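Local coordinates for Lmo2241 protein (PDB 4HAM) that probably binds DNA through a winged helix-turn-helix domain of the GntR family and regulates transcription, forming a dimer, at residues 122-125 with 126-129. Numbering follows the deposited sequence. Where two conformers were deposited one is given.
Sequences YSQD and IIGG
Ile126, Ile127 and Gly128 each give their backbone N-H to the carbonyl four residues back, closing the last turn of helix 112-127, a C-terminal end terminated by a glycine of positive phi and packed against helix 15-29 and the second subunit. Ile126 N lies 2.9 Å from Tyr122 O, and Ile127 N lies 3.0 Å from Ser123 O in the straightest of the three bonds (168° at the hydrogen). The bond from Gly128 N to Gln124 O, also 3.0 Å, has its donor tilted 32° from the carbonyl plane. Gln124 O takes a second hydrogen, from a water 3.0 Å away; the leg from this water to Gly128 O is unusually short (2.5 Å), which leaves the bridge less certain. The isoleucine side chains run back over the same turn. Ile126 lays CG1 3.2 Å from Tyr122 O and packs on Val28 of helix 15-29 and on Leu103 of the second subunit. Ile127 lays its CD1 methyl alongside Ser123, 3.7 Å from OG, in van der Waals contact. Asp125 holds CG anti to the backbone N (chi1 -180°), and in the conformer given OD2 forms a salt bridge with Lys99 of the second subunit. Thus backbone bonds hold the turn, Lys29, bonded to Ile126 O, would be expected to offset the partial negative charge of the helix end, and the Asp125 carboxylate, its charge met by Lys99, can tie the helix to the dimer partner.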
loop_
_atom_site.group_PDB
_atom_site.type_symbol
_atom_site.label_atom_id
_atom_site.label_comp_id
_atom_site.label_asym_id
_atom_site.label_seq_id
_atom_site.Cartn_x
_atom_site.Cartn_y
_atom_site.Cartn_z
ATOM N N TYR A 122 -6.092 -11.506 6.914
ATOM C CA TYR A 122 -6.591 -10.131 6.818
ATOM C C TYR A 122 -7.976 -10.082 6.185
ATOM O O TYR A 122 -8.866 -9.355 6.646
ATOM C CB TYR A 122 -5.616 -9.261 6.024
ATOM C CG TYR A 122 -4.301 -9.064 6.734
ATOM C CD1 TYR A 122 -4.214 -9.207 8.114
ATOM C CD2 TYR A 122 -3.148 -8.758 6.034
ATOM C CE1 TYR A 122 -3.016 -9.034 8.776
ATOM C CE2 TYR A 122 -1.937 -8.577 6.694
ATOM C CZ TYR A 122 -1.877 -8.720 8.062
ATOM O OH TYR A 122 -0.680 -8.550 8.731
ATOM N N SER A 123 -8.154 -10.874 5.136
ATOM C CA SER A 123 -9.456 -11.021 4.515
ATOM C C SER A 123 -10.517 -11.444 5.538
ATOM O O SER A 123 -11.603 -10.862 5.589
ATOM C CB SER A 123 -9.397 -12.028 3.366
ATOM O OG SER A 123 -10.686 -12.223 2.817
ATOM N N GLN A 124 -10.201 -12.447 6.357
ATOM C CA GLN A 124 -11.145 -12.924 7.369
ATOM C C GLN A 124 -11.426 -11.863 8.430
ATOM O O GLN A 124 -12.558 -11.743 8.910
ATOM C CB GLN A 124 -10.640 -14.213 8.043
ATOM C CG GLN A 124 -10.545 -15.422 7.106
ATOM C CD GLN A 124 -11.907 -15.912 6.665
ATOM O OE1 GLN A 124 -12.410 -15.512 5.617
ATOM N NE2 GLN A 124 -12.520 -16.770 7.477
ATOM N N ASP A 125 -10.404 -11.095 8.793
ATOM C CA ASP A 125 -10.559 -10.058 9.807
ATOM C C ASP A 125 -11.426 -8.911 9.274
ATOM O O ASP A 125 -12.192 -8.298 10.012
ATOM C CB ASP A 125 -9.194 -9.535 10.248
ATOM C CG ASP A 125 -9.295 -8.460 11.311
ATOM O OD1 ASP A 125 -9.556 -8.792 12.484
ATOM O OD2 ASP A 125 -9.098 -7.278 10.972
ATOM N N ILE A 126 -11.301 -8.638 7.983
ATOM C CA ILE A 126 -12.089 -7.595 7.341
ATOM C C ILE A 126 -13.555 -8.003 7.224
ATOM O O ILE A 126 -14.447 -7.240 7.593
ATOM C CB ILE A 126 -11.477 -7.251 5.968
ATOM C CG1 ILE A 126 -10.208 -6.434 6.182
ATOM C CG2 ILE A 126 -12.476 -6.502 5.079
ATOM C CD1 ILE A 126 -9.234 -6.471 5.012
ATOM N N ILE A 127 -13.797 -9.222 6.751
ATOM C CA ILE A 127 -15.158 -9.738 6.601
ATOM C C ILE A 127 -15.862 -9.879 7.942
ATOM O O ILE A 127 -17.075 -9.685 8.055
ATOM C CB ILE A 127 -15.162 -11.068 5.816
ATOM C CG1 ILE A 127 -14.678 -10.809 4.390
ATOM C CG2 ILE A 127 -16.536 -11.701 5.814
ATOM C CD1 ILE A 127 -14.302 -12.068 3.617
ATOM N N GLY A 128 -15.097 -10.195 8.979
ATOM C CA GLY A 128 -15.643 -10.209 10.320
ATOM C C GLY A 128 -16.610 -11.348 10.598
ATOM O O GLY A 128 -16.506 -12.429 10.030
ATOM N N GLY A 129 -17.563 -11.097 11.484
ATOM C CA GLY A 129 -18.573 -12.083 11.805
ATOM C C GLY A 129 -19.814 -11.918 10.947
ATOM O O GLY A 129 -19.746 -11.937 9.721
HETATM O O HOH W 1 -14.642 -13.840 9.110
#